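Local atomic coordinates of N-acetylneuraminate lyase (PDB entry 4WOQ), a protein that is a lyase of the dihydrodipicolinate synthetase family, built as an eight-stranded parallel TIM barrel and assembled here from four chains. Residues Ala179-Leu184 with Leu205-Leu210; Lys175-Asp180 with Ala198-Met203; Asn31-Gly36 with Gly273-Tyr278. All coordinates share one frame; numbering follows the deposited sequence.

Contact 1 (Ala179-Leu184 with Leu205-Leu210); sequences ADFYLL and LPATVL. With 2KT (2-ketobutyric acid), chain I.
Phe181 and Ala207 have their CA atoms 7.4 Å apart, and Leu184 and Leu210 repeat that spacing three residues further on. In this TIM barrel, Phe181 and Leu184 of helix 181-190 meet Pro206 and Ala207 of helix 204-208 and Leu210 just after it. Each helix follows its own barrel strand. The side chains that meet are all apolar. Phe181 points across with CG anti to the carbonyl carbon (chi1 -75°), and its ring enters edge first. Leu210 CD1 sits at that edge, 3.3 Å from Phe181 CD2, a tight approach. Farther round the rim, Phe181 CE2 lies 3.7 Å from Pro206 CB and also reaches the backbone between Pro206 and Ala207. Leu184 adds its CD2 branch, which packs 3.7 Å from Leu210 CD1. That methyl of Leu210 is thus shared by Phe181 and Leu184. A second subunit continues the packing: its Phe181 meets this Phe181, and its Pro206 meets this Pro206. On helix 181-190, Tyr182 places a ring face under O3 of 2-ketobutyric acid, and its OH bonds to Thr254 of the second subunit. Asp180 is the helix N-cap. Its OD1 accepts from Leu183 N at 2.8 Å, with the donor well above the carboxylate plane.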
loop_
_atom_site.group_PDB
_atom_site.type_symbol
_atom_site.label_atom_id
_atom_site.label_comp_id
_atom_site.label_asym_id
_atom_site.label_seq_id
_atom_site.Cartn_x
_atom_site.Cartn_y
_atom_site.Cartn_z
ATOM N N ALA A 179 -6.284 9.757 9.396
ATOM C CA ALA A 179 -5.170 10.318 10.149
ATOM C C ALA A 179 -4.475 11.492 9.458
ATOM O O ALA A 179 -3.413 11.928 9.903
ATOM C CB ALA A 179 -4.151 9.224 10.443
ATOM N N ASP A 180 -5.063 12.009 8.382
ATOM C CA ASP A 180 -4.445 13.123 7.660
ATOM C C ASP A 180 -4.839 14.466 8.260
ATOM O O ASP A 180 -5.813 15.082 7.825
ATOM C CB ASP A 180 -4.858 13.097 6.184
ATOM C CG ASP A 180 -3.975 13.978 5.313
ATOM O OD1 ASP A 180 -3.516 15.038 5.793
ATOM O OD2 ASP A 180 -3.750 13.613 4.141
ATOM N N PHE A 181 -4.084 14.932 9.247
ATOM C CA PHE A 181 -4.420 16.206 9.868
ATOM C C PHE A 181 -4.076 17.412 8.997
ATOM O O PHE A 181 -4.551 18.523 9.242
ATOM C CB PHE A 181 -3.766 16.317 11.246
ATOM C CG PHE A 181 -4.439 15.473 12.300
ATOM C CD1 PHE A 181 -4.380 14.087 12.244
ATOM C CD2 PHE A 181 -5.152 16.066 13.336
ATOM C CE1 PHE A 181 -5.025 13.302 13.210
ATOM C CE2 PHE A 181 -5.800 15.292 14.304
ATOM C CZ PHE A 181 -5.736 13.913 14.242
ATOM N N TYR A 182 -3.267 17.192 7.969
ATOM C CA TYR A 182 -2.915 18.271 7.056
ATOM C C TYR A 182 -4.191 18.543 6.264
ATOM O O TYR A 182 -4.621 19.688 6.131
ATOM C CB TYR A 182 -1.755 17.837 6.147
ATOM C CG TYR A 182 -1.438 18.759 4.983
ATOM C CD1 TYR A 182 -1.726 20.130 5.032
ATOM C CD2 TYR A 182 -0.811 18.258 3.838
ATOM C CE1 TYR A 182 -1.396 20.977 3.965
ATOM C CE2 TYR A 182 -0.474 19.089 2.772
ATOM C CZ TYR A 182 -0.768 20.446 2.840
ATOM O OH TYR A 182 -0.413 21.256 1.789
ATOM N N LEU A 183 -4.812 17.480 5.766
ATOM C CA LEU A 183 -6.060 17.619 5.019
ATOM C C LEU A 183 -7.165 18.170 5.933
ATOM O O LEU A 183 -7.967 19.015 5.520
ATOM C CB LEU A 183 -6.496 16.265 4.447
ATOM C CG LEU A 183 -7.843 16.288 3.717
ATOM C CD1 LEU A 183 -7.804 17.330 2.598
ATOM C CD2 LEU A 183 -8.156 14.900 3.155
ATOM N N LEU A 184 -7.211 17.682 7.169
ATOM C CA LEU A 184 -8.214 18.145 8.127
ATOM C C LEU A 184 -8.084 19.652 8.346
ATOM O O LEU A 184 -9.067 20.379 8.320
ATOM C CB LEU A 184 -8.050 17.413 9.461
ATOM C CG LEU A 184 -8.978 17.855 10.599
ATOM C CD1 LEU A 184 -10.432 17.692 10.182
ATOM C CD2 LEU A 184 -8.683 17.015 11.844
ATOM N N LEU A 205 -8.277 14.815 20.901
ATOM C CA LEU A 205 -7.593 16.060 21.267
ATOM C C LEU A 205 -6.913 16.793 20.096
ATOM O O LEU A 205 -7.166 17.978 19.873
ATOM C CB LEU A 205 -6.566 15.783 22.371
ATOM C CG LEU A 205 -5.486 16.833 22.675
ATOM C CD1 LEU A 205 -6.124 18.187 22.982
ATOM C CD2 LEU A 205 -4.642 16.345 23.855
ATOM N N PRO A 206 -6.029 16.109 19.346
ATOM C CA PRO A 206 -5.393 16.822 18.232
ATOM C C PRO A 206 -6.390 17.255 17.158
ATOM O O PRO A 206 -6.171 18.237 16.453
ATOM C CB PRO A 206 -4.353 15.819 17.717
ATOM C CG PRO A 206 -4.928 14.495 18.088
ATOM C CD PRO A 206 -5.483 14.746 19.477
ATOM N N ALA A 207 -7.499 16.532 17.045
ATOM C CA ALA A 207 -8.506 16.882 16.051
ATOM C C ALA A 207 -9.306 18.103 16.498
ATOM O O ALA A 207 -9.636 18.974 15.690
ATOM C CB ALA A 207 -9.443 15.702 15.814
ATOM N N THR A 208 -9.614 18.165 17.791
ATOM C CA THR A 208 -10.387 19.281 18.325
ATOM C C THR A 208 -9.663 20.625 18.202
ATOM O O THR A 208 -10.297 21.647 17.954
ATOM C CB THR A 208 -10.757 19.045 19.803
ATOM O OG1 THR A 208 -11.412 17.774 19.936
ATOM C CG2 THR A 208 -11.703 20.146 20.296
ATOM N N VAL A 209 -8.343 20.630 18.363
ATOM C CA VAL A 209 -7.599 21.881 18.251
ATOM C C VAL A 209 -7.570 22.369 16.808
ATOM O O VAL A 209 -7.197 23.508 16.533
ATOM C CB VAL A 209 -6.155 21.745 18.783
ATOM C CG1 VAL A 209 -6.190 21.482 20.273
ATOM C CG2 VAL A 209 -5.429 20.623 18.068
ATOM N N LEU A 210 -7.967 21.503 15.882
ATOM C CA LEU A 210 -8.016 21.887 14.480
ATOM C C LEU A 210 -9.420 22.407 14.153
ATOM O O LEU A 210 -9.724 22.758 13.011
ATOM C CB LEU A 210 -7.629 20.708 13.580
ATOM C CG LEU A 210 -6.136 20.350 13.657
ATOM C CD1 LEU A 210 -5.790 19.227 12.673
ATOM C CD2 LEU A 210 -5.322 21.592 13.331
HETATM C C4 2KT I . -4.387 16.663 0.816
HETATM C C3 2KT I . -4.830 17.642 -0.274
HETATM C C2 2KT I . -4.235 19.020 0.017
HETATM O O3 2KT I . -3.637 19.256 1.065
HETATM C C 2KT I . -4.372 20.070 -1.089
HETATM O OXT 2KT I . -4.904 19.773 -2.181
HETATM O O 2KT I . -3.947 21.230 -0.899
#

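Contact 2 (Lys175-Asp180 with Ala198-Met203); sequences KFTAAD and AGFDEM
Phe176 O accepts two bonds: a weak, bent one from Gly199 N at 3.1 Å (N-H...O 135°), and one from a water at 3.2 Å. The same water accepts from Phe200 N, so it links the two segments just beyond their strands. These strands, 171-176 and 195-198, are parallel neighbours in a TIM barrel, and Phe176 bridges Ala198 in the sheet. Past this bridge both segments leave the barrel as loops that lead to its outer helices. Thr177 and Phe200 carry most of the side-chain contact and cross at about a right angle. Thr177 CG2, anti to the backbone N, is turned over one face of the Phe200 ring. It makes a CH-pi contact, 3.8 Å from the centroid and 17° off the ring normal. The ring also meets the backbone, with Phe200 CE2 3.1 Å from Thr177 O. The other branch of Thr177, OG1, faces Gly199. This hydroxyl is buried with no partner in the model. Lys175 runs fully extended, its chain passing beside Gly199. Farther out, Met203 CE touches Ala179 CB loosely, and Met203 also packs on Phe181 of its own chain and Phe181 of the second subunit. Gly199 has no side chain, and this permits the close approach: its CA lies 3.4 Å from Thr177 OG1.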
loop_
_atom_site.group_PDB
_atom_site.type_symbol
_atom_site.label_atom_id
_atom_site.label_comp_id
_atom_site.label_asym_id
_atom_site.label_seq_id
_atom_site.Cartn_x
_atom_site.Cartn_y
_atom_site.Cartn_z
ATOM N N LYS A 175 -17.665 13.501 7.929
ATOM C CA LYS A 175 -17.143 12.749 9.058
ATOM C C LYS A 175 -15.769 12.328 8.556
ATOM O O LYS A 175 -15.655 11.476 7.671
ATOM C CB LYS A 175 -17.981 11.507 9.363
ATOM C CG LYS A 175 -17.397 10.665 10.487
ATOM C CD LYS A 175 -18.162 9.375 10.700
ATOM C CE LYS A 175 -17.454 8.477 11.718
ATOM N NZ LYS A 175 -18.120 7.141 11.876
ATOM N N PHE A 176 -14.742 12.945 9.127
ATOM C CA PHE A 176 -13.351 12.723 8.754
ATOM C C PHE A 176 -12.675 11.645 9.607
ATOM O O PHE A 176 -12.139 11.937 10.675
ATOM C CB PHE A 176 -12.621 14.065 8.890
ATOM C CG PHE A 176 -11.278 14.112 8.235
ATOM C CD1 PHE A 176 -10.155 13.582 8.871
ATOM C CD2 PHE A 176 -11.122 14.726 6.995
ATOM C CE1 PHE A 176 -8.891 13.668 8.282
ATOM C CE2 PHE A 176 -9.862 14.817 6.395
ATOM C CZ PHE A 176 -8.746 14.288 7.043
ATOM N N THR A 177 -12.698 10.404 9.131
ATOM C CA THR A 177 -12.086 9.296 9.862
ATOM C C THR A 177 -10.746 8.902 9.240
ATOM O O THR A 177 -10.525 7.736 8.906
ATOM C CB THR A 177 -13.014 8.053 9.882
ATOM O OG1 THR A 177 -14.297 8.421 10.405
ATOM C CG2 THR A 177 -12.428 6.953 10.767
ATOM N N ALA A 178 -9.856 9.883 9.094
ATOM C CA ALA A 178 -8.537 9.662 8.508
ATOM C C ALA A 178 -7.457 10.373 9.316
ATOM O O ALA A 178 -7.677 11.460 9.844
ATOM C CB ALA A 178 -8.517 10.161 7.072
ATOM N N ALA A 179 -6.284 9.757 9.396
ATOM C CA ALA A 179 -5.170 10.318 10.149
ATOM C C ALA A 179 -4.475 11.492 9.458
ATOM O O ALA A 179 -3.413 11.928 9.903
ATOM C CB ALA A 179 -4.151 9.224 10.443
ATOM N N ASP A 180 -5.063 12.009 8.382
ATOM C CA ASP A 180 -4.445 13.123 7.660
ATOM C C ASP A 180 -4.839 14.466 8.260
ATOM O O ASP A 180 -5.813 15.082 7.825
ATOM C CB ASP A 180 -4.858 13.097 6.184
ATOM C CG ASP A 180 -3.975 13.978 5.313
ATOM O OD1 ASP A 180 -3.516 15.038 5.793
ATOM O OD2 ASP A 180 -3.750 13.613 4.141
ATOM N N ALA A 198 -14.779 14.533 13.928
ATOM C CA ALA A 198 -13.608 13.688 14.128
ATOM C C ALA A 198 -14.078 12.229 14.172
ATOM O O ALA A 198 -15.046 11.902 14.860
ATOM C CB ALA A 198 -12.917 14.058 15.435
ATOM N N GLY A 199 -13.392 11.357 13.444
ATOM C CA GLY A 199 -13.787 9.962 13.409
ATOM C C GLY A 199 -12.918 9.003 14.203
ATOM O O GLY A 199 -13.235 7.819 14.291
ATOM N N PHE A 200 -11.821 9.492 14.769
ATOM C CA PHE A 200 -10.936 8.639 15.559
ATOM C C PHE A 200 -10.953 9.091 17.007
ATOM O O PHE A 200 -10.469 10.173 17.332
ATOM C CB PHE A 200 -9.508 8.680 15.009
ATOM C CG PHE A 200 -9.302 7.820 13.787
ATOM C CD1 PHE A 200 -9.539 6.447 13.839
ATOM C CD2 PHE A 200 -8.877 8.378 12.586
ATOM C CE1 PHE A 200 -9.357 5.642 12.710
ATOM C CE2 PHE A 200 -8.691 7.580 11.451
ATOM C CZ PHE A 200 -8.933 6.212 11.515
ATOM N N ASP A 201 -11.521 8.254 17.870
ATOM C CA ASP A 201 -11.635 8.564 19.290
ATOM C C ASP A 201 -10.280 8.731 19.962
ATOM O O ASP A 201 -10.107 9.601 20.805
ATOM C CB ASP A 201 -12.434 7.468 20.006
ATOM C CG ASP A 201 -13.711 7.093 19.264
ATOM O OD1 ASP A 201 -14.122 7.857 18.362
ATOM O OD2 ASP A 201 -14.304 6.037 19.580
ATOM N N GLU A 202 -9.315 7.900 19.584
ATOM C CA GLU A 202 -7.983 7.967 20.168
ATOM C C GLU A 202 -7.164 9.182 19.708
ATOM O O GLU A 202 -6.014 9.352 20.121
ATOM C CB GLU A 202 -7.212 6.676 19.867
ATOM C CG GLU A 202 -6.913 6.432 18.401
ATOM C CD GLU A 202 -8.100 5.871 17.629
ATOM O OE1 GLU A 202 -9.201 6.457 17.693
ATOM O OE2 GLU A 202 -7.923 4.840 16.947
ATOM N N MET A 203 -7.761 10.023 18.865
ATOM C CA MET A 203 -7.102 11.224 18.342
ATOM C C MET A 203 -8.012 12.434 18.499
ATOM O O MET A 203 -7.880 13.425 17.776
ATOM C CB MET A 203 -6.760 11.052 16.854
ATOM C CG MET A 203 -5.665 10.045 16.564
ATOM S SD MET A 203 -5.257 9.926 14.791
ATOM C CE MET A 203 -5.526 8.185 14.504
HETATM O O HOH W 1 -10.170 11.744 13.183
#

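Contact 3 (Asn31-Gly36 with Gly273-Tyr278); sequences NINEKG and GVEAGY
Asn33 and Glu275 meet at about a right angle, with the amide and carboxylate planes 71° apart. Asn33 comes from the start of helix 34-46, the first outer helix of the TIM barrel. Glu275 comes from the loop between helices 261-270 and 288-301. Asn33 ND2 donates to Glu275 OE1 at 2.9 Å, and the bond is nearly straight (165°). The bond lies close to the amide plane on the Asn33 side. On the Glu275 side the donor stands far above the carboxylate plane, so the amide meets the carboxylate from over its plane.

The amide oxygen serves its own helix. Asn33 is the N-cap, and its OD1 accepts from Gly36 N at 2.9 Å, from above the carbonyl plane. CG anti to the backbone N (chi1 173°) turns the amide so that OD1 serves the cap while ND2 faces the loop. Glu275 reaches the amide with its chain extended beyond CG.

Lys35 crosses Glu275 too, its CD 4.1 Å from Glu275 OE1. Its charged end stays apart, with Lys35 NZ 5.8 Å from Glu275 OE1. Beside this side-chain bond the backbones also come close. Gly36 CA makes a C-H...O contact with Glu275 O at 3.5 Å, and having no side chain lets Gly36 come this near. Ser25 OG also bonds to Glu275 O, and Ser25 is paired through its backbone with Asn33.

The chemistry is mainly polar. One amide joins a helix start to a loop far away in sequence, using its carbonyl for the cap and its N-H for the carboxylate. The carboxylate of Glu275, probably charged, is met by a neutral donor, and the nearby Lys35 probably adds only a mild, longer-range attraction.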
loop_
_atom_site.group_PDB
_atom_site.type_symbol
_atom_site.label_atom_id
_atom_site.label_comp_id
_atom_site.label_asym_id
_atom_site.label_seq_id
_atom_site.Cartn_x
_atom_site.Cartn_y
_atom_site.Cartn_z
ATOM N N ASN A 31 -29.866 -12.783 15.543
ATOM C CA ASN A 31 -31.118 -12.049 15.436
ATOM C C ASN A 31 -30.991 -10.764 16.238
ATOM O O ASN A 31 -30.340 -10.735 17.286
ATOM C CB ASN A 31 -32.296 -12.847 16.002
ATOM C CG ASN A 31 -32.540 -14.147 15.266
ATOM O OD1 ASN A 31 -32.755 -14.159 14.052
ATOM N ND2 ASN A 31 -32.518 -15.253 16.003
ATOM N N ILE A 32 -31.612 -9.704 15.737
ATOM C CA ILE A 32 -31.599 -8.429 16.430
ATOM C C ILE A 32 -32.358 -8.599 17.745
ATOM O O ILE A 32 -33.437 -9.187 17.770
ATOM C CB ILE A 32 -32.326 -7.342 15.631
ATOM C CG1 ILE A 32 -31.591 -7.064 14.319
ATOM C CG2 ILE A 32 -32.450 -6.079 16.476
ATOM C CD1 ILE A 32 -32.279 -6.030 13.467
ATOM N N ASN A 33 -31.790 -8.076 18.825
ATOM C CA ASN A 33 -32.421 -8.142 20.135
ATOM C C ASN A 33 -32.920 -6.739 20.452
ATOM O O ASN A 33 -32.179 -5.927 21.005
ATOM C CB ASN A 33 -31.406 -8.589 21.187
ATOM C CG ASN A 33 -31.955 -8.507 22.605
ATOM O OD1 ASN A 33 -33.068 -8.026 22.829
ATOM N ND2 ASN A 33 -31.168 -8.972 23.568
ATOM N N GLU A 34 -34.175 -6.461 20.110
ATOM C CA GLU A 34 -34.742 -5.134 20.330
ATOM C C GLU A 34 -34.637 -4.627 21.763
ATOM O O GLU A 34 -34.407 -3.437 21.984
ATOM C CB GLU A 34 -36.207 -5.090 19.887
ATOM C CG GLU A 34 -36.753 -3.670 19.802
ATOM C CD GLU A 34 -38.187 -3.604 19.310
ATOM O OE1 GLU A 34 -38.593 -4.461 18.492
ATOM O OE2 GLU A 34 -38.906 -2.673 19.725
ATOM N N LYS A 35 -34.814 -5.516 22.734
ATOM C CA LYS A 35 -34.726 -5.115 24.131
ATOM C C LYS A 35 -33.303 -4.632 24.403
ATOM O O LYS A 35 -33.097 -3.582 25.012
ATOM C CB LYS A 35 -35.077 -6.293 25.050
ATOM C CG LYS A 35 -35.033 -5.973 26.539
ATOM C CD LYS A 35 -35.359 -7.218 27.378
ATOM C CE LYS A 35 -34.984 -7.043 28.859
ATOM N NZ LYS A 35 -35.737 -5.952 29.546
ATOM N N GLY A 36 -32.325 -5.399 23.931
ATOM C CA GLY A 36 -30.932 -5.035 24.129
ATOM C C GLY A 36 -30.564 -3.734 23.436
ATOM O O GLY A 36 -29.895 -2.873 24.015
ATOM N N GLY A 273 -25.003 -3.967 32.979
ATOM C CA GLY A 273 -26.391 -4.383 32.958
ATOM C C GLY A 273 -27.078 -4.208 31.623
ATOM O O GLY A 273 -28.286 -4.421 31.517
ATOM N N VAL A 274 -26.320 -3.820 30.601
ATOM C CA VAL A 274 -26.882 -3.637 29.268
ATOM C C VAL A 274 -26.684 -4.910 28.457
ATOM O O VAL A 274 -25.581 -5.450 28.389
ATOM C CB VAL A 274 -26.219 -2.444 28.541
ATOM C CG1 VAL A 274 -26.692 -2.380 27.095
ATOM C CG2 VAL A 274 -26.563 -1.143 29.266
ATOM N N GLU A 275 -27.765 -5.391 27.849
ATOM C CA GLU A 275 -27.723 -6.615 27.055
ATOM C C GLU A 275 -27.232 -6.359 25.617
ATOM O O GLU A 275 -27.904 -6.695 24.643
ATOM C CB GLU A 275 -29.121 -7.261 27.065
ATOM C CG GLU A 275 -29.222 -8.612 26.371
ATOM C CD GLU A 275 -30.573 -9.291 26.586
ATOM O OE1 GLU A 275 -31.626 -8.622 26.452
ATOM O OE2 GLU A 275 -30.580 -10.506 26.883
ATOM N N ALA A 276 -26.045 -5.766 25.501
ATOM C CA ALA A 276 -25.444 -5.455 24.205
ATOM C C ALA A 276 -25.316 -6.703 23.330
ATOM O O ALA A 276 -25.251 -6.610 22.101
ATOM C CB ALA A 276 -24.075 -4.809 24.410
ATOM N N GLY A 277 -25.258 -7.867 23.973
ATOM C CA GLY A 277 -25.183 -9.129 23.250
ATOM C C GLY A 277 -23.963 -9.463 22.412
ATOM O O GLY A 277 -22.846 -9.024 22.696
ATOM N N TYR A 278 -24.196 -10.268 21.375
ATOM C CA TYR A 278 -23.154 -10.724 20.455
ATOM C C TYR A 278 -22.996 -9.839 19.220
ATOM O O TYR A 278 -23.759 -8.902 19.001
ATOM C CB TYR A 278 -23.471 -12.133 19.939
ATOM C CG TYR A 278 -23.555 -13.238 20.968
ATOM C CD1 TYR A 278 -24.602 -13.293 21.893
ATOM C CD2 TYR A 278 -22.601 -14.257 20.987
ATOM C CE1 TYR A 278 -24.692 -14.348 22.814
ATOM C CE2 TYR A 278 -22.678 -15.307 21.898
ATOM C CZ TYR A 278 -23.721 -15.349 22.805
ATOM O OH TYR A 278 -23.779 -16.395 23.697
#

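Contacts 1 and 2 are neighbours, with centres about 8 Å apart, and share Ala179 and Asp180. Contact 2 joins the ends of two adjacent barrel strands; contact 1 joins the helical segments that follow them, with Leu210 just past the second. Phe176 packs against Leu183 and Leu184. Both contacts also touch the second subunit. Contact 3 lies on the opposite side of the chain's centre, about 35 Å from contact 1 between centres, and touches no other chain of the assembly. Contact 1 is buried and apolar. Contact 2, partly buried, mixes backbone and water bonds with a CH-pi contact. Contact 3 is also partly buried but includes the exposed Lys35 and relies on an amide-carboxylate bond.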